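Local coordinates for pectinesterase A (Erwinia chrysanthemi, PDB 2NTP), which hydrolyses the methyl esters of pectin's galacturonate chains, releasing methanol, the first step in the maceration and soft-rotting of plant tissue, at residues I50-H56 with I93-S99; R243-P247 with F294-S299. One frame throughout, in Å; residues are numbered along the deposited sequence.

How the contacts relate
Both contacts belong to one right-handed parallel beta-helix and lie on opposite sides of the chain's centre, their own centres 31 Å apart. Contact 1 joins like with like: two equivalent turns of neighbouring coils, each leading from one parallel beta-sheet into another, with aliphatic and aromatic groups on one side and amides, a buried histidine and bridging waters making the polar bonds. Its chemistry is rich in hydrogen bonds and away from the annotated sites. Contact 2 joins a loop that lines the substrate cleft to another, unlike loop. No hydrogen bond links its segments directly; a ring stack, a proline contact and a bridging water do so. Both are partly buried, yet only contact 2 carries substrate-binding residues.

Contact 1 (I50-H56 with I93-S99); sequences ITRNNLH and ISAKDFS
Two successive coils of the right-handed parallel beta-helix turn the same corner here, and the turns 50-56 and 93-99 stack almost residue on residue. Parallel bridges close both ends, Ile50 with Ile93 and His56 with Ser99, the second pair within the long sheet that strands 55-59 and 99-101 share. Asn54 and Asp97 both take left-handed backbone conformations, so the chain bends alike at matching points. Between the bridges, Ile50 O accepts Ser94 N at 2.8 Å in the carbonyl plane, and Asn54 N donates to Lys96 O. Where the backbones offer no such pair, a side chain steps in: Asn53 folds its CG back beside its own backbone N (chi1 -67°), and OD1 takes the Lys96 N-H at 2.8 Å in a nearly straight bond (173°), with the donor tilted out of the amide plane. Lys96 O also accepts a hydrogen bond from a water that donates to Arg52 O and accepts from Leu55 N, knitting the polar backbone of the turn together.

Inside the coil the contact is apolar. Ile50 and Ile93 run side by side, CG1 of the former 3.6 Å from CD1 of the latter. That same Ile93 CD1 sits over the centre of the Phe98 ring, 3.5 Å above its plane, while Ile50 CG2 reaches Phe98 CD1. Ile25 of helix 21-26 packs on Ile50 and Leu55. On the polar side, Asp97 forms a salt bridge with Arg141, and Asn54 ND2 binds Ser32 O. The buried His56 ring is gripped at both nitrogens, which limits its rotation: NE2 donates in its ring plane to Asn54 OD1 at 2.7 Å, and ND1 shares a hydrogen bond, also 2.7 Å, with Ser99 OG.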
loop_
_atom_site.group_PDB
_atom_site.type_symbol
_atom_site.label_atom_id
_atom_site.label_comp_id
_atom_site.label_asym_id
_atom_site.label_seq_id
_atom_site.Cartn_x
_atom_site.Cartn_y
_atom_site.Cartn_z
ATOM N N ILE A 50 -9.112 -3.867 -12.296
ATOM C CA ILE A 50 -9.854 -5.112 -12.114
ATOM C C ILE A 50 -11.282 -4.807 -11.688
ATOM O O ILE A 50 -11.508 -4.263 -10.609
ATOM C CB ILE A 50 -9.176 -6.027 -11.052
ATOM C CG1 ILE A 50 -7.710 -6.324 -11.414
ATOM C CG2 ILE A 50 -10.004 -7.294 -10.814
ATOM C CD1 ILE A 50 -7.460 -6.752 -12.841
ATOM N N THR A 51 -12.243 -5.163 -12.537
ATOM C CA THR A 51 -13.653 -4.891 -12.261
ATOM C C THR A 51 -14.477 -6.170 -12.213
ATOM O O THR A 51 -15.670 -6.130 -11.910
ATOM C CB THR A 51 -14.274 -3.937 -13.308
ATOM O OG1 THR A 51 -14.128 -4.504 -14.615
ATOM C CG2 THR A 51 -13.599 -2.567 -13.254
ATOM N N ARG A 52 -13.841 -7.293 -12.525
ATOM C CA ARG A 52 -14.504 -8.587 -12.478
ATOM C C ARG A 52 -14.276 -9.259 -11.131
ATOM O O ARG A 52 -13.137 -9.419 -10.683
ATOM C CB ARG A 52 -14.015 -9.498 -13.598
ATOM C CG ARG A 52 -14.911 -10.713 -13.809
ATOM C CD ARG A 52 -14.211 -11.756 -14.637
ATOM N NE ARG A 52 -15.059 -12.917 -14.904
ATOM C CZ ARG A 52 -15.238 -13.932 -14.061
ATOM N NH1 ARG A 52 -14.649 -13.939 -12.869
ATOM N NH2 ARG A 52 -16.018 -14.947 -14.409
ATOM N N ASN A 53 -15.379 -9.658 -10.505
ATOM C CA ASN A 53 -15.341 -10.396 -9.247
ATOM C C ASN A 53 -14.721 -11.778 -9.420
ATOM O O ASN A 53 -14.848 -12.391 -10.484
ATOM C CB ASN A 53 -16.754 -10.544 -8.673
ATOM C CG ASN A 53 -17.360 -9.217 -8.231
ATOM O OD1 ASN A 53 -16.653 -8.275 -7.863
ATOM N ND2 ASN A 53 -18.685 -9.145 -8.252
ATOM N N ASN A 54 -14.055 -12.262 -8.368
ATOM C CA ASN A 54 -13.528 -13.630 -8.328
ATOM C C ASN A 54 -12.430 -13.882 -9.370
ATOM O O ASN A 54 -12.332 -14.971 -9.946
ATOM C CB ASN A 54 -14.687 -14.634 -8.482
ATOM C CG ASN A 54 -14.477 -15.925 -7.700
ATOM O OD1 ASN A 54 -13.429 -16.159 -7.094
ATOM N ND2 ASN A 54 -15.496 -16.779 -7.719
ATOM N N LEU A 55 -11.619 -12.852 -9.621
ATOM C CA LEU A 55 -10.466 -12.961 -10.516
ATOM C C LEU A 55 -9.207 -13.191 -9.701
ATOM O O LEU A 55 -9.040 -12.589 -8.632
ATOM C CB LEU A 55 -10.311 -11.703 -11.378
ATOM C CG LEU A 55 -9.052 -11.665 -12.258
ATOM C CD1 LEU A 55 -9.158 -12.653 -13.422
ATOM C CD2 LEU A 55 -8.771 -10.264 -12.750
ATOM N N HIS A 56 -8.335 -14.060 -10.210
ATOM C CA HIS A 56 -7.142 -14.512 -9.483
ATOM C C HIS A 56 -5.924 -14.593 -10.395
ATOM O O HIS A 56 -5.962 -15.234 -11.449
ATOM C CB HIS A 56 -7.417 -15.857 -8.808
ATOM C CG HIS A 56 -8.695 -15.875 -8.032
ATOM N ND1 HIS A 56 -8.777 -15.455 -6.722
ATOM C CD2 HIS A 56 -9.956 -16.205 -8.400
ATOM C CE1 HIS A 56 -10.024 -15.553 -6.307
ATOM N NE2 HIS A 56 -10.764 -15.991 -7.312
ATOM N N ILE A 93 -7.738 -2.351 -7.919
ATOM C CA ILE A 93 -8.696 -3.430 -7.641
ATOM C C ILE A 93 -10.042 -2.830 -7.269
ATOM O O ILE A 93 -10.190 -2.235 -6.193
ATOM C CB ILE A 93 -8.217 -4.389 -6.505
ATOM C CG1 ILE A 93 -6.795 -4.907 -6.757
ATOM C CG2 ILE A 93 -9.220 -5.539 -6.314
ATOM C CD1 ILE A 93 -6.617 -5.715 -8.039
ATOM N N SER A 94 -11.009 -2.974 -8.175
ATOM C CA SER A 94 -12.361 -2.441 -7.998
ATOM C C SER A 94 -13.380 -3.568 -8.146
ATOM O O SER A 94 -14.427 -3.406 -8.784
ATOM C CB SER A 94 -12.645 -1.344 -9.025
ATOM O OG SER A 94 -11.811 -0.220 -8.802
ATOM N N ALA A 95 -13.040 -4.716 -7.570
ATOM C CA ALA A 95 -13.897 -5.894 -7.597
ATOM C C ALA A 95 -13.690 -6.679 -6.310
ATOM O O ALA A 95 -12.739 -6.431 -5.562
ATOM C CB ALA A 95 -13.575 -6.755 -8.799
ATOM N N LYS A 96 -14.589 -7.624 -6.057
ATOM C CA LYS A 96 -14.540 -8.436 -4.851
ATOM C C LYS A 96 -13.841 -9.760 -5.107
ATOM O O LYS A 96 -13.797 -10.237 -6.237
ATOM C CB LYS A 96 -15.955 -8.692 -4.332
ATOM C CG LYS A 96 -16.645 -7.440 -3.845
ATOM C CD LYS A 96 -18.071 -7.715 -3.435
ATOM C CE LYS A 96 -18.736 -6.436 -2.954
ATOM N NZ LYS A 96 -18.643 -5.358 -3.979
ATOM N N ASP A 97 -13.296 -10.338 -4.036
ATOM C CA ASP A 97 -12.691 -11.676 -4.061
ATOM C C ASP A 97 -11.555 -11.827 -5.067
ATOM O O ASP A 97 -11.408 -12.873 -5.706
ATOM C CB ASP A 97 -13.771 -12.748 -4.242
ATOM C CG ASP A 97 -14.782 -12.737 -3.116
ATOM O OD1 ASP A 97 -14.369 -12.856 -1.942
ATOM O OD2 ASP A 97 -15.986 -12.597 -3.397
ATOM N N PHE A 98 -10.753 -10.770 -5.191
ATOM C CA PHE A 98 -9.540 -10.803 -5.991
ATOM C C PHE A 98 -8.422 -11.439 -5.184
ATOM O O PHE A 98 -8.346 -11.238 -3.972
ATOM C CB PHE A 98 -9.116 -9.380 -6.389
ATOM C CG PHE A 98 -7.808 -9.326 -7.139
ATOM C CD1 PHE A 98 -7.768 -9.602 -8.505
ATOM C CD2 PHE A 98 -6.610 -9.023 -6.478
ATOM C CE1 PHE A 98 -6.561 -9.572 -9.206
ATOM C CE2 PHE A 98 -5.395 -8.995 -7.174
ATOM C CZ PHE A 98 -5.370 -9.266 -8.538
ATOM N N SER A 99 -7.557 -12.193 -5.851
ATOM C CA SER A 99 -6.285 -12.591 -5.251
ATOM C C SER A 99 -5.137 -12.477 -6.241
ATOM O O SER A 99 -5.317 -12.671 -7.445
ATOM C CB SER A 99 -6.345 -13.995 -4.633
ATOM O OG SER A 99 -6.401 -15.016 -5.613
HETATM O O HOH W 1 -17.137 -4.016 -9.558
HETATM O O HOH W 2 -11.724 -9.998 -8.405
#

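Contact 2 (R243-P247 with F294-S299). With ADA (alpha-D-galactopyranuronic acid), chain C; ADA (alpha-D-galactopyranuronic acid), chain B; ADA (alpha-D-galactopyranuronic acid), chain D.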
loop_
_atom_site.group_PDB
_atom_site.type_symbol
_atom_site.label_atom_id
_atom_site.label_comp_id
_atom_site.label_asym_id
_atom_site.label_seq_id
_atom_site.Cartn_x
_atom_site.Cartn_y
_atom_site.Cartn_z
ATOM N N ARG A 243 1.552 8.462 10.581
ATOM C CA ARG A 243 1.014 9.795 10.854
ATOM C C ARG A 243 -0.456 9.811 10.402
ATOM O O ARG A 243 -0.839 9.036 9.522
ATOM C CB ARG A 243 1.854 10.890 10.184
ATOM C CG ARG A 243 1.986 10.784 8.667
ATOM C CD ARG A 243 2.829 11.930 8.106
ATOM N NE ARG A 243 2.818 11.930 6.646
ATOM C CZ ARG A 243 3.181 12.961 5.883
ATOM N NH1 ARG A 243 3.596 14.096 6.436
ATOM N NH2 ARG A 243 3.127 12.857 4.563
ATOM N N PRO A 244 -1.293 10.665 11.017
ATOM C CA PRO A 244 -2.730 10.555 10.758
ATOM C C PRO A 244 -3.184 11.291 9.502
ATOM O O PRO A 244 -3.173 12.521 9.469
ATOM C CB PRO A 244 -3.369 11.197 12.005
ATOM C CG PRO A 244 -2.224 11.753 12.831
ATOM C CD PRO A 244 -0.993 11.731 11.987
ATOM N N TRP A 245 -3.590 10.535 8.481
ATOM C CA TRP A 245 -4.087 11.139 7.252
ATOM C C TRP A 245 -5.575 11.445 7.354
ATOM O O TRP A 245 -6.399 10.544 7.516
ATOM C CB TRP A 245 -3.802 10.245 6.039
ATOM C CG TRP A 245 -4.213 10.866 4.737
ATOM C CD1 TRP A 245 -4.093 12.183 4.380
ATOM C CD2 TRP A 245 -4.786 10.194 3.607
ATOM N NE1 TRP A 245 -4.572 12.374 3.106
ATOM C CE2 TRP A 245 -5.007 11.172 2.609
ATOM C CE3 TRP A 245 -5.148 8.863 3.346
ATOM C CZ2 TRP A 245 -5.564 10.860 1.359
ATOM C CZ3 TRP A 245 -5.712 8.551 2.109
ATOM C CH2 TRP A 245 -5.911 9.550 1.127
ATOM N N HIS A 246 -5.900 12.730 7.272
ATOM C CA HIS A 246 -7.284 13.182 7.219
ATOM C C HIS A 246 -7.531 13.712 5.812
ATOM O O HIS A 246 -7.245 14.877 5.538
ATOM C CB HIS A 246 -7.517 14.276 8.271
ATOM C CG HIS A 246 -7.451 13.781 9.685
ATOM N ND1 HIS A 246 -8.544 13.791 10.526
ATOM C CD2 HIS A 246 -6.431 13.244 10.398
ATOM C CE1 HIS A 246 -8.197 13.294 11.701
ATOM N NE2 HIS A 246 -6.921 12.953 11.650
ATOM N N PRO A 247 -8.031 12.848 4.901
ATOM C CA PRO A 247 -8.075 13.189 3.481
ATOM C C PRO A 247 -8.944 14.403 3.204
ATOM O O PRO A 247 -9.970 14.593 3.862
ATOM C CB PRO A 247 -8.699 11.944 2.835
ATOM C CG PRO A 247 -8.464 10.851 3.794
ATOM C CD PRO A 247 -8.584 11.503 5.144
ATOM N N PHE A 294 -2.962 17.306 12.867
ATOM C CA PHE A 294 -3.542 16.129 13.490
ATOM C C PHE A 294 -2.435 15.351 14.189
ATOM O O PHE A 294 -1.418 15.018 13.578
ATOM C CB PHE A 294 -4.253 15.278 12.446
ATOM C CG PHE A 294 -5.309 16.025 11.690
ATOM C CD1 PHE A 294 -6.550 16.279 12.269
ATOM C CD2 PHE A 294 -5.059 16.488 10.400
ATOM C CE1 PHE A 294 -7.538 16.978 11.562
ATOM C CE2 PHE A 294 -6.033 17.186 9.688
ATOM C CZ PHE A 294 -7.276 17.431 10.275
ATOM N N ASN A 295 -2.636 15.090 15.478
ATOM C CA ASN A 295 -1.580 14.559 16.336
ATOM C C ASN A 295 -1.694 13.061 16.597
ATOM O O ASN A 295 -2.805 12.527 16.681
ATOM C CB ASN A 295 -1.552 15.333 17.658
ATOM C CG ASN A 295 -1.275 16.816 17.464
ATOM O OD1 ASN A 295 -0.403 17.212 16.682
ATOM N ND2 ASN A 295 -2.014 17.646 18.189
ATOM N N PRO A 296 -0.541 12.373 16.738
ATOM C CA PRO A 296 -0.566 10.928 16.940
ATOM C C PRO A 296 -1.271 10.508 18.235
ATOM O O PRO A 296 -1.900 9.447 18.274
ATOM C CB PRO A 296 0.922 10.550 16.970
ATOM C CG PRO A 296 1.634 11.810 17.346
ATOM C CD PRO A 296 0.839 12.898 16.698
ATOM N N GLU A 297 -1.188 11.341 19.273
ATOM C CA GLU A 297 -1.815 11.025 20.560
ATOM C C GLU A 297 -3.348 11.032 20.477
ATOM O O GLU A 297 -4.026 10.420 21.310
ATOM C CB GLU A 297 -1.310 11.958 21.673
ATOM C CG GLU A 297 -1.630 13.434 21.472
ATOM C CD GLU A 297 -0.504 14.220 20.815
ATOM O OE1 GLU A 297 0.300 13.638 20.050
ATOM O OE2 GLU A 297 -0.432 15.446 21.069
ATOM N N ASP A 298 -3.880 11.714 19.464
ATOM C CA ASP A 298 -5.320 11.754 19.218
ATOM C C ASP A 298 -5.769 10.686 18.221
ATOM O O ASP A 298 -6.955 10.588 17.894
ATOM C CB ASP A 298 -5.730 13.137 18.707
ATOM C CG ASP A 298 -5.422 14.244 19.700
ATOM O OD1 ASP A 298 -5.590 14.025 20.918
ATOM O OD2 ASP A 298 -5.016 15.338 19.256
ATOM N N SER A 299 -4.812 9.897 17.739
ATOM C CA SER A 299 -5.070 8.875 16.728
ATOM C C SER A 299 -4.948 7.477 17.337
ATOM O O SER A 299 -4.474 7.330 18.467
ATOM C CB SER A 299 -4.096 9.043 15.560
ATOM O OG SER A 299 -4.116 10.382 15.090
HETATM C C1 ADA C . -2.485 12.568 0.244
HETATM C C2 ADA C . -2.770 12.086 -1.184
HETATM C C3 ADA C . -3.104 13.281 -2.072
HETATM C C4 ADA C . -4.261 14.082 -1.474
HETATM C C5 ADA C . -3.908 14.513 -0.049
HETATM C C6 ADA C . -5.053 15.254 0.577
HETATM O O2 ADA C . -1.634 11.401 -1.726
HETATM O O3 ADA C . -3.403 12.852 -3.405
HETATM O O4 ADA C . -5.458 13.295 -1.437
HETATM O O5 ADA C . -3.564 13.369 0.755
HETATM O O6B ADA C . -5.546 14.814 1.641
HETATM O O6A ADA C . -5.465 16.290 0.001
HETATM C C1 ADA B . 5.785 14.906 3.022
HETATM C C2 ADA B . 5.590 14.563 1.545
HETATM C C3 ADA B . 4.895 15.708 0.811
HETATM C C4 ADA B . 3.653 16.190 1.568
HETATM C C5 ADA B . 3.958 16.452 3.042
HETATM C C6 ADA B . 2.694 16.811 3.775
HETATM O O2 ADA B . 6.865 14.333 0.945
HETATM O O3 ADA B . 4.538 15.295 -0.516
HETATM O O4 ADA B . 2.606 15.216 1.500
HETATM O O5 ADA B . 4.535 15.273 3.615
HETATM O O6B ADA B . 2.467 16.264 4.874
HETATM O O6A ADA B . 1.911 17.640 3.260
HETATM C C1 ADA D . -6.642 13.735 -2.129
HETATM C C2 ADA D . -7.910 13.113 -1.543
HETATM C C3 ADA D . -7.950 11.606 -1.804
HETATM C C4 ADA D . -7.731 11.298 -3.289
HETATM C C5 ADA D . -6.445 11.973 -3.767
HETATM C C6 ADA D . -6.203 11.745 -5.235
HETATM O O2 ADA D . -7.928 13.369 -0.137
HETATM O O3 ADA D . -9.188 11.045 -1.333
HETATM O O4 ADA D . -8.820 11.797 -4.078
HETATM O O5 ADA D . -6.516 13.384 -3.512
HETATM O O6B ADA D . -6.360 10.599 -5.708
HETATM O O6A ADA D . -5.848 12.720 -5.928
HETATM O O HOH W 3 -6.119 11.807 14.034
#
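Pro244 and His246 face segment 294-299, whereas Arg243 and Trp245 reach to the substrate cleft of the parallel beta-helix, so this loop after strand 239-242 shows how one short run of chain can serve two surfaces. Arg243 extends its chain away from the contact and grips the galacturonate of chain B: NH1 and NH2 both donate to the ring oxygen O5, NH2 at 3.0 Å, and NH1 adds a weak bond to carboxylate O6B. Its NE forms a salt bridge with the nucleophile Asp175, so this one guanidinium touches both substrate and nucleophile.

Pro244 presses its ring against the other loop, with CG 3.2 Å from Ser299 OG and close to Phe294 O and CB. Trp245 turns the other way, its CG anti to the backbone N (chi1 -176°), and the indole NE1 donates to O6B of the chain C galacturonate at 3.0 Å and weakly to its O5.

His246 supplies the aromatic link between the loops. Its ring lies flat on that of Phe294, centroids 3.5 Å apart and planes within 7°, the two side chains approaching from opposite directions; His246 CB adds a CH-pi contact over the same phenyl. Both imidazole nitrogens have partners: ND1 bonds Asp258 O, and NE2 meets a water at 2.8 Å that also bonds Ser299 OG, bridging the segments. Pro247 completes the run at the cleft, CG standing 3.5 Å above the centre of the Trp245 ring and CB 3.4 Å from O2 of the chain D galacturonate.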